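Local coordinates for L0028 (Mitochondria associated protein) (Escherichia coli, PDB 3GCG) that probably acts as a type III secreted effector that engages a host Rho-family GTPase and promotes its nucleotide exchange, as its bacterial relatives do, at residues T55-R58 / T59-D62; N111-V114 / D115-C118; T126-N129 / T130-M134; E136-S139 / Q140-F143. One frame throughout, in Å; residues are numbered along the deposited sequence.

Contact 1: residues T55-R58 / T59-D62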
loop_
_atom_site.group_PDB
_atom_site.type_symbol
_atom_site.label_atom_id
_atom_site.label_comp_id
_atom_site.label_asym_id
_atom_site.label_seq_id
_atom_site.Cartn_x
_atom_site.Cartn_y
_atom_site.Cartn_z
ATOM N N THR B 55 2.900 -12.551 3.589
ATOM C CA THR B 55 2.301 -13.889 3.653
ATOM C C THR B 55 2.043 -14.203 5.127
ATOM O O THR B 55 1.000 -14.742 5.485
ATOM C CB THR B 55 3.243 -14.971 3.061
ATOM O OG1 THR B 55 3.437 -14.725 1.665
ATOM C CG2 THR B 55 2.639 -16.358 3.215
ATOM N N VAL B 56 2.998 -13.843 5.980
ATOM C CA VAL B 56 2.856 -14.075 7.410
ATOM C C VAL B 56 1.729 -13.223 7.981
ATOM O O VAL B 56 0.880 -13.725 8.708
ATOM C CB VAL B 56 4.156 -13.751 8.173
ATOM C CG1 VAL B 56 3.901 -13.806 9.662
ATOM C CG2 VAL B 56 5.251 -14.736 7.795
ATOM N N ASN B 57 1.723 -11.934 7.659
ATOM C CA ASN B 57 0.678 -11.042 8.153
ATOM C C ASN B 57 -0.707 -11.460 7.676
ATOM O O ASN B 57 -1.692 -11.288 8.380
ATOM C CB ASN B 57 0.950 -9.601 7.724
ATOM C CG ASN B 57 1.788 -8.856 8.728
ATOM O OD1 ASN B 57 1.513 -8.897 9.920
ATOM N ND2 ASN B 57 2.816 -8.162 8.253
ATOM N N ARG B 58 -0.758 -12.005 6.471
ATOM C CA ARG B 58 -1.996 -12.470 5.863
ATOM C C ARG B 58 -2.534 -13.650 6.667
ATOM O O ARG B 58 -3.741 -13.773 6.888
ATOM C CB ARG B 58 -1.710 -12.922 4.433
ATOM C CG ARG B 58 -2.862 -12.785 3.483
ATOM C CD ARG B 58 -2.399 -12.050 2.231
ATOM N NE ARG B 58 -3.442 -11.166 1.729
ATOM C CZ ARG B 58 -4.432 -11.550 0.934
ATOM N NH1 ARG B 58 -4.522 -12.807 0.523
ATOM N NH2 ARG B 58 -5.354 -10.676 0.579
ATOM N N THR B 59 -1.626 -14.527 7.088
ATOM C CA THR B 59 -2.011 -15.699 7.861
ATOM C C THR B 59 -2.525 -15.251 9.228
ATOM O O THR B 59 -3.471 -15.826 9.770
ATOM C CB THR B 59 -0.814 -16.662 8.039
ATOM O OG1 THR B 59 -0.296 -17.024 6.753
ATOM C CG2 THR B 59 -1.244 -17.920 8.768
ATOM N N LEU B 60 -1.896 -14.220 9.783
ATOM C CA LEU B 60 -2.325 -13.703 11.072
ATOM C C LEU B 60 -3.710 -13.083 10.940
ATOM O O LEU B 60 -4.561 -13.274 11.807
ATOM C CB LEU B 60 -1.325 -12.665 11.592
ATOM C CG LEU B 60 -0.074 -13.266 12.234
ATOM C CD1 LEU B 60 0.968 -12.191 12.492
ATOM C CD2 LEU B 60 -0.479 -13.949 13.528
ATOM N N ASP B 61 -3.929 -12.340 9.854
ATOM C CA ASP B 61 -5.220 -11.705 9.611
ATOM C C ASP B 61 -6.319 -12.765 9.536
ATOM O O ASP B 61 -7.383 -12.614 10.134
ATOM C CB ASP B 61 -5.220 -10.915 8.290
ATOM C CG ASP B 61 -4.455 -9.591 8.376
ATOM O OD1 ASP B 61 -4.454 -8.943 9.443
ATOM O OD2 ASP B 61 -3.872 -9.185 7.354
ATOM N N ASP B 62 -6.056 -13.833 8.784
ATOM C CA ASP B 62 -7.030 -14.904 8.632
ATOM C C ASP B 62 -7.323 -15.573 9.957
ATOM O O ASP B 62 -8.464 -15.940 10.235
ATOM C CB ASP B 62 -6.543 -15.937 7.620
ATOM C CG ASP B 62 -6.610 -15.425 6.197
ATOM O OD1 ASP B 62 -7.437 -14.527 5.924
ATOM O OD2 ASP B 62 -5.852 -15.928 5.342
#
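Thr59 lies with its side chain over the carbonyl of Thr55, one helical turn earlier. Its OG1 donates to Thr55 O at 2.9 Å, and its own N-H reaches the same oxygen, N to O 3.1 Å. Two donors thus share one acceptor, reaching it from opposite faces of the carbonyl plane. The chi1 of -56° makes this possible, holding OG1 beside the backbone N, where it can fold back on the previous turn. A buried threonine suits the place: the hydroxyl is satisfied within its own helix, and the methyl remains for packing. Val56 and Leu60 form the apolar step beside it, with Val56 CG1 4.4 Å from Leu60 CD1; these two branched side chains also meet helices 73-87 and 152-166. Asn57 anchors another flank, its ND2 bonded to the backbone oxygens of Met93 and Gly95. Arg58 and Asp61 send their polar ends outward to the other protein chain of the assembly, Arg58 to an acidic side chain of that chain in a salt bridge, Asp61 to several hydrogen bonds. The motif is the i to i-4 hydroxyl-to-carbonyl bond that threonines commonly make within alpha helices, here on a helix with one side in the core and another in a protein-protein interface.

Contact 2: residues N111-V114 / D115-C118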
loop_
_atom_site.group_PDB
_atom_site.type_symbol
_atom_site.label_atom_id
_atom_site.label_comp_id
_atom_site.label_asym_id
_atom_site.label_seq_id
_atom_site.Cartn_x
_atom_site.Cartn_y
_atom_site.Cartn_z
ATOM N N ASN B 111 -2.476 -7.936 -18.053
ATOM C CA ASN B 111 -3.827 -7.394 -18.179
ATOM C C ASN B 111 -4.586 -7.907 -19.395
ATOM O O ASN B 111 -5.821 -7.944 -19.391
ATOM C CB ASN B 111 -3.779 -5.865 -18.152
ATOM C CG ASN B 111 -3.704 -5.323 -16.729
ATOM O OD1 ASN B 111 -4.647 -5.464 -15.953
ATOM N ND2 ASN B 111 -2.577 -4.719 -16.378
ATOM N N GLN B 112 -3.849 -8.313 -20.428
ATOM C CA GLN B 112 -4.463 -8.873 -21.626
ATOM C C GLN B 112 -5.121 -10.177 -21.164
ATOM O O GLN B 112 -6.219 -10.528 -21.606
ATOM C CB GLN B 112 -3.384 -9.132 -22.690
ATOM C CG GLN B 112 -3.837 -9.871 -23.956
ATOM C CD GLN B 112 -5.095 -9.293 -24.597
ATOM O OE1 GLN B 112 -5.389 -8.107 -24.471
ATOM N NE2 GLN B 112 -5.833 -10.137 -25.305
ATOM N N LYS B 113 -4.455 -10.875 -20.246
ATOM C CA LYS B 113 -4.981 -12.123 -19.695
ATOM C C LYS B 113 -6.176 -11.828 -18.782
ATOM O O LYS B 113 -7.118 -12.618 -18.696
ATOM C CB LYS B 113 -3.895 -12.860 -18.901
ATOM C CG LYS B 113 -2.744 -13.396 -19.743
ATOM C CD LYS B 113 -3.177 -14.546 -20.639
ATOM C CE LYS B 113 -2.017 -15.045 -21.479
ATOM N NZ LYS B 113 -2.407 -16.189 -22.340
ATOM N N VAL B 114 -6.132 -10.697 -18.089
ATOM C CA VAL B 114 -7.238 -10.306 -17.211
ATOM C C VAL B 114 -8.492 -10.118 -18.070
ATOM O O VAL B 114 -9.575 -10.608 -17.736
ATOM C CB VAL B 114 -6.936 -8.978 -16.471
ATOM C CG1 VAL B 114 -8.182 -8.468 -15.782
ATOM C CG2 VAL B 114 -5.827 -9.191 -15.460
ATOM N N ASP B 115 -8.337 -9.397 -19.174
ATOM C CA ASP B 115 -9.450 -9.171 -20.081
ATOM C C ASP B 115 -9.987 -10.512 -20.560
ATOM O O ASP B 115 -11.146 -10.851 -20.315
ATOM C CB ASP B 115 -9.002 -8.336 -21.275
ATOM C CG ASP B 115 -8.516 -6.966 -20.867
ATOM O OD1 ASP B 115 -9.123 -6.392 -19.944
ATOM O OD2 ASP B 115 -7.545 -6.457 -21.471
ATOM N N GLU B 116 -9.139 -11.273 -21.240
ATOM C CA GLU B 116 -9.533 -12.581 -21.742
ATOM C C GLU B 116 -10.323 -13.350 -20.688
ATOM O O GLU B 116 -11.310 -14.009 -20.997
ATOM C CB GLU B 116 -8.294 -13.384 -22.133
ATOM C CG GLU B 116 -7.585 -12.887 -23.380
ATOM C CD GLU B 116 -6.248 -13.572 -23.590
ATOM O OE1 GLU B 116 -6.060 -14.681 -23.043
ATOM O OE2 GLU B 116 -5.390 -13.007 -24.307
ATOM N N GLN B 117 -9.880 -13.242 -19.441
ATOM C CA GLN B 117 -10.502 -13.927 -18.312
ATOM C C GLN B 117 -11.851 -13.361 -17.873
ATOM O O GLN B 117 -12.700 -14.101 -17.375
ATOM C CB GLN B 117 -9.537 -13.914 -17.126
ATOM C CG GLN B 117 -10.156 -14.261 -15.782
ATOM C CD GLN B 117 -9.921 -15.702 -15.366
ATOM O OE1 GLN B 117 -9.957 -16.023 -14.171
ATOM N NE2 GLN B 117 -9.685 -16.580 -16.341
ATOM N N CYS B 118 -12.041 -12.055 -18.030
ATOM C CA CYS B 118 -13.300 -11.424 -17.641
ATOM C C CYS B 118 -14.376 -11.789 -18.649
ATOM O O CYS B 118 -15.574 -11.698 -18.369
ATOM C CB CYS B 118 -13.146 -9.903 -17.582
ATOM S SG CYS B 118 -12.271 -9.315 -16.127
#
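This is a local contact between successive turns of helix 108-118, near its C-terminal end and well out from the centre of the chain. Its most distinctive link is polar: Gln112 NE2 donates to Glu116 OE2 at 3.1 Å, bent to an N-H...O angle of 144°. The carboxylate oxygen uses its anti lone pair and also stands 24° out of the amide plane. Gln112 reaches it because its chain bends at chi2 (49°), swinging the amide forward toward the next turn, whereas Glu116 runs extended. Lys113 lies alongside Glu116, pointing the same way, but its NZ is 4.0 Å from Glu116 OE1, too far for a salt bridge, and Lys113 NZ instead hydrogen-bonds to Val17 O. Long polar side chains fit such a surface, since their stems cover the helix while their ends find partners. Val114 and Cys118 provide the buried counterpart, Val114 CG1 lying 4.2 Å from Cys118 SG. Asp115 turns its carboxylate to Arg127 in a salt bridge, although its modelled length is doubtfully short. Asn111, whose ND2 is bonded to Asn107 O, probably accepts from Gln131 NE2 at OD1. Through these links, and through Gln117 and Cys118 packed on Thr130, helix 108-118 rests against helix 124-146.

Contact 3: residues T126-N129 / T130-M134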
loop_
_atom_site.group_PDB
_atom_site.type_symbol
_atom_site.label_atom_id
_atom_site.label_comp_id
_atom_site.label_asym_id
_atom_site.label_seq_id
_atom_site.Cartn_x
_atom_site.Cartn_y
_atom_site.Cartn_z
ATOM N N THR B 126 -16.369 -5.720 -11.326
ATOM C CA THR B 126 -16.112 -7.144 -11.485
ATOM C C THR B 126 -14.758 -7.373 -12.152
ATOM O O THR B 126 -14.005 -8.261 -11.747
ATOM C CB THR B 126 -17.223 -7.824 -12.321
ATOM O OG1 THR B 126 -18.476 -7.695 -11.636
ATOM C CG2 THR B 126 -16.915 -9.306 -12.516
ATOM N N ARG B 127 -14.453 -6.572 -13.168
ATOM C CA ARG B 127 -13.178 -6.683 -13.862
ATOM C C ARG B 127 -12.038 -6.426 -12.876
ATOM O O ARG B 127 -11.052 -7.156 -12.846
ATOM C CB ARG B 127 -13.099 -5.671 -15.008
ATOM C CG ARG B 127 -11.768 -4.919 -15.053
ATOM C CD ARG B 127 -10.931 -5.247 -16.280
ATOM N NE ARG B 127 -9.502 -5.066 -16.014
ATOM C CZ ARG B 127 -8.569 -5.001 -16.957
ATOM N NH1 ARG B 127 -8.915 -5.090 -18.227
ATOM N NH2 ARG B 127 -7.291 -4.873 -16.635
ATOM N N PHE B 128 -12.186 -5.381 -12.070
ATOM C CA PHE B 128 -11.174 -5.018 -11.087
ATOM C C PHE B 128 -10.951 -6.134 -10.067
ATOM O O PHE B 128 -9.818 -6.490 -9.771
ATOM C CB PHE B 128 -11.575 -3.728 -10.361
ATOM C CG PHE B 128 -10.495 -3.163 -9.479
ATOM C CD1 PHE B 128 -9.608 -2.200 -9.967
ATOM C CD2 PHE B 128 -10.373 -3.578 -8.154
ATOM C CE1 PHE B 128 -8.613 -1.653 -9.141
ATOM C CE2 PHE B 128 -9.377 -3.037 -7.315
ATOM C CZ PHE B 128 -8.500 -2.073 -7.808
ATOM N N ASN B 129 -12.029 -6.681 -9.523
ATOM C CA ASN B 129 -11.885 -7.756 -8.547
ATOM C C ASN B 129 -11.204 -8.963 -9.184
ATOM O O ASN B 129 -10.361 -9.609 -8.570
ATOM C CB ASN B 129 -13.246 -8.135 -7.965
ATOM C CG ASN B 129 -13.826 -7.031 -7.107
ATOM O OD1 ASN B 129 -13.120 -6.084 -6.737
ATOM N ND2 ASN B 129 -15.108 -7.143 -6.778
ATOM N N THR B 130 -11.564 -9.250 -10.425
ATOM C CA THR B 130 -10.963 -10.354 -11.159
ATOM C C THR B 130 -9.475 -10.056 -11.283
ATOM O O THR B 130 -8.640 -10.946 -11.113
ATOM C CB THR B 130 -11.615 -10.495 -12.566
ATOM O OG1 THR B 130 -12.934 -11.045 -12.418
ATOM C CG2 THR B 130 -10.786 -11.401 -13.479
ATOM N N GLN B 131 -9.137 -8.796 -11.555
ATOM C CA GLN B 131 -7.735 -8.418 -11.678
ATOM C C GLN B 131 -6.971 -8.671 -10.383
ATOM O O GLN B 131 -5.872 -9.237 -10.402
ATOM C CB GLN B 131 -7.584 -6.939 -12.046
ATOM C CG GLN B 131 -6.125 -6.473 -12.037
ATOM C CD GLN B 131 -5.966 -4.969 -12.155
ATOM O OE1 GLN B 131 -6.343 -4.221 -11.254
ATOM N NE2 GLN B 131 -5.399 -4.517 -13.272
ATOM N N THR B 132 -7.549 -8.246 -9.262
ATOM C CA THR B 132 -6.891 -8.417 -7.972
ATOM C C THR B 132 -6.741 -9.890 -7.627
ATOM O O THR B 132 -5.727 -10.299 -7.071
ATOM C CB THR B 132 -7.653 -7.718 -6.841
ATOM O OG1 THR B 132 -8.800 -8.493 -6.491
ATOM C CG2 THR B 132 -8.110 -6.358 -7.279
ATOM N N LYS B 133 -7.750 -10.692 -7.953
ATOM C CA LYS B 133 -7.671 -12.117 -7.665
ATOM C C LYS B 133 -6.563 -12.767 -8.482
ATOM O O LYS B 133 -5.815 -13.595 -7.977
ATOM C CB LYS B 133 -9.002 -12.805 -7.965
ATOM C CG LYS B 133 -10.070 -12.556 -6.906
ATOM C CD LYS B 133 -11.187 -13.578 -7.022
ATOM C CE LYS B 133 -12.146 -13.493 -5.841
ATOM N NZ LYS B 133 -13.016 -14.709 -5.747
ATOM N N MET B 134 -6.463 -12.385 -9.750
ATOM C CA MET B 134 -5.434 -12.930 -10.623
ATOM C C MET B 134 -4.061 -12.416 -10.200
ATOM O O MET B 134 -3.069 -13.115 -10.347
ATOM C CB MET B 134 -5.727 -12.566 -12.083
ATOM C CG MET B 134 -6.813 -13.440 -12.717
ATOM S SD MET B 134 -7.347 -12.902 -14.367
ATOM C CE MET B 134 -5.941 -13.466 -15.404
#
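Asn129, Gln131 and Thr130 carry most of the contact between these turns of helix 124-146, each in a different way. Asn129 acts through its backbone, its polar side chain suiting the exposed surface: its carbonyl oxygen takes Thr132 OG1 at 2.8 Å and Lys133 N at 2.9 Å, both from the same face of the plane. The hydroxyl approaches well off the end of the carbonyl, with a C=O...O angle of 123°. It gets there because chi1 of Thr132 (76°) sets OG1 between the backbone N and the carbonyl carbon, which also turns CG2 toward the Phe128 ring, 3.6 Å from CE2. Thr130 uses its hydroxyl differently. Its OG1 and N both bond to Thr126 O, at 3.1 and 2.9 Å, but from opposite faces, the hydroxyl standing above the carbonyl plane. Threonine suits both sites, because it can pay for a hydroxyl within the helix and still offer a methyl to its surroundings. Gln131 has a long, extended chain that carries its amide toward helix 108-118, meeting a different neighbour with each end. OE1 lies 4.0 Å from Phe128 CE1, an oblique approach with the planes 61° apart, while NE2 sits at the edge of the Arg127 guanidinium, 3.9 Å from NH2. The donors NE2 and NH2 do not bond each other; both groups are turned to partners on helix 108-118, Asn111 and Asp115. Phe128 and Thr132 meet side chains of the other protein chain of the assembly, while Arg127, Thr130 and Met134 pack against helix 108-118.

Contact 4: residues E136-S139 / Q140-F143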
loop_
_atom_site.group_PDB
_atom_site.type_symbol
_atom_site.label_atom_id
_atom_site.label_comp_id
_atom_site.label_asym_id
_atom_site.label_seq_id
_atom_site.Cartn_x
_atom_site.Cartn_y
_atom_site.Cartn_z
ATOM N N GLU B 136 -3.105 -11.880 -7.148
ATOM C CA GLU B 136 -2.691 -12.687 -6.008
ATOM C C GLU B 136 -2.122 -14.023 -6.503
ATOM O O GLU B 136 -1.020 -14.421 -6.122
ATOM C CB GLU B 136 -3.879 -12.941 -5.076
ATOM C CG GLU B 136 -3.546 -13.822 -3.879
ATOM C CD GLU B 136 -2.617 -13.150 -2.871
ATOM O OE1 GLU B 136 -1.874 -13.880 -2.177
ATOM O OE2 GLU B 136 -2.640 -11.902 -2.758
ATOM N N GLN B 137 -2.876 -14.700 -7.367
ATOM C CA GLN B 137 -2.465 -15.992 -7.910
ATOM C C GLN B 137 -1.152 -15.995 -8.679
ATOM O O GLN B 137 -0.300 -16.846 -8.448
ATOM C CB GLN B 137 -3.549 -16.559 -8.830
ATOM C CG GLN B 137 -4.900 -16.769 -8.173
ATOM C CD GLN B 137 -5.846 -17.603 -9.026
ATOM O OE1 GLN B 137 -5.955 -17.399 -10.238
ATOM N NE2 GLN B 137 -6.544 -18.542 -8.391
ATOM N N VAL B 138 -0.996 -15.052 -9.601
ATOM C CA VAL B 138 0.206 -14.981 -10.429
ATOM C C VAL B 138 1.483 -14.527 -9.706
ATOM O O VAL B 138 2.579 -15.006 -10.012
ATOM C CB VAL B 138 -0.047 -14.088 -11.668
ATOM C CG1 VAL B 138 1.135 -14.145 -12.608
ATOM C CG2 VAL B 138 -1.298 -14.561 -12.391
ATOM N N SER B 139 1.362 -13.608 -8.754
ATOM C CA SER B 139 2.558 -13.170 -8.037
ATOM C C SER B 139 3.050 -14.307 -7.149
ATOM O O SER B 139 4.250 -14.498 -6.986
ATOM C CB SER B 139 2.287 -11.914 -7.195
ATOM O OG SER B 139 1.286 -12.145 -6.232
ATOM N N GLN B 140 2.128 -15.076 -6.582
ATOM C CA GLN B 140 2.543 -16.189 -5.741
ATOM C C GLN B 140 3.316 -17.169 -6.609
ATOM O O GLN B 140 4.337 -17.717 -6.191
ATOM C CB GLN B 140 1.338 -16.903 -5.122
ATOM C CG GLN B 140 1.736 -18.118 -4.301
ATOM C CD GLN B 140 0.550 -18.868 -3.741
ATOM O OE1 GLN B 140 -0.229 -18.322 -2.960
ATOM N NE2 GLN B 140 0.407 -20.127 -4.135
ATOM N N GLU B 141 2.817 -17.381 -7.824
ATOM C CA GLU B 141 3.464 -18.288 -8.756
ATOM C C GLU B 141 4.828 -17.721 -9.159
ATOM O O GLU B 141 5.802 -18.460 -9.273
ATOM C CB GLU B 141 2.561 -18.510 -9.978
ATOM C CG GLU B 141 1.179 -19.064 -9.604
ATOM C CD GLU B 141 0.261 -19.322 -10.801
ATOM O OE1 GLU B 141 0.038 -18.397 -11.612
ATOM O OE2 GLU B 141 -0.256 -20.455 -10.924
ATOM N N ILE B 142 4.904 -16.405 -9.343
ATOM C CA ILE B 142 6.156 -15.757 -9.725
ATOM C C ILE B 142 7.159 -15.798 -8.590
ATOM O O ILE B 142 8.364 -15.935 -8.814
ATOM C CB ILE B 142 5.932 -14.295 -10.137
ATOM C CG1 ILE B 142 5.295 -14.256 -11.527
ATOM C CG2 ILE B 142 7.249 -13.529 -10.127
ATOM C CD1 ILE B 142 5.073 -12.863 -12.064
ATOM N N PHE B 143 6.654 -15.679 -7.371
ATOM C CA PHE B 143 7.497 -15.712 -6.191
ATOM C C PHE B 143 8.140 -17.086 -6.003
ATOM O O PHE B 143 9.350 -17.196 -5.804
ATOM C CB PHE B 143 6.669 -15.375 -4.947
ATOM C CG PHE B 143 7.416 -15.565 -3.654
ATOM C CD1 PHE B 143 8.427 -14.680 -3.281
ATOM C CD2 PHE B 143 7.119 -16.640 -2.820
ATOM C CE1 PHE B 143 9.135 -14.858 -2.097
ATOM C CE2 PHE B 143 7.820 -16.835 -1.626
ATOM C CZ PHE B 143 8.835 -15.939 -1.262
#
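Val138 and Ile142 meet one turn apart on helix 124-146, the apolar stripe of an amphipathic alpha helix within an all-helical fold. Val138 CG1 comes to 4.2 Å from Ile142 CD1. The contact depends on Ile142 CG1 lying beside its own backbone N (chi1 -75°), which lays the longer branch back over the preceding turn, with CG1 only 3.2 Å from Val138 O. Beta-branched residues suit this buried side because their rotamers are few and their bulk sits close to the helix.

Next to the stripe, Glu141 lays an extended chain back across the Gln137 carbonyl: its CG comes to 2.9 Å from Gln137 O, a tight approach, and OE1 lies 4.1 Å from Val138 CG2. Glutamate can stand at this margin, where its methylenes and one carboxylate oxygen lie along the preceding turn.

Further out, neighbouring helices cover these side chains. Val138 and Ile142 touch Leu23 of helix 20-32, and they reach Leu104 and Ile100, respectively, on helix 99-105. Ser139, small enough to fit against that same helix, directs OG to Ile135 O. Glu136 forms a salt bridge with Arg54, and the Phe143 ring stacks with those of Tyr51 and Phe147. The backbone continues the helix there with a short bond, Phe143 N to Ser139 O at 2.7 Å.

Along the chain the contacts come in series, from helix 41-67 (contact 1) to helix 108-118 (contact 2) and then helix 124-146, which carries contacts 3 and 4 in succession. Contacts 2 and 3 form the closest pair, centres about 9 Å apart, where two helices consecutive in the chain meet through their side chains. Contact 4 is nearest the centre of the chain and lies about 14 Å from contact 3, centre to centre. The centres of contacts 1 and 2 are about 28 Å apart, but a long, weak ion pair between Arg58 and Glu136 relates contact 1 to contact 4. Contacts 1 and 3 both face the other protein chain, consistent with separate helices contributing to one binding surface.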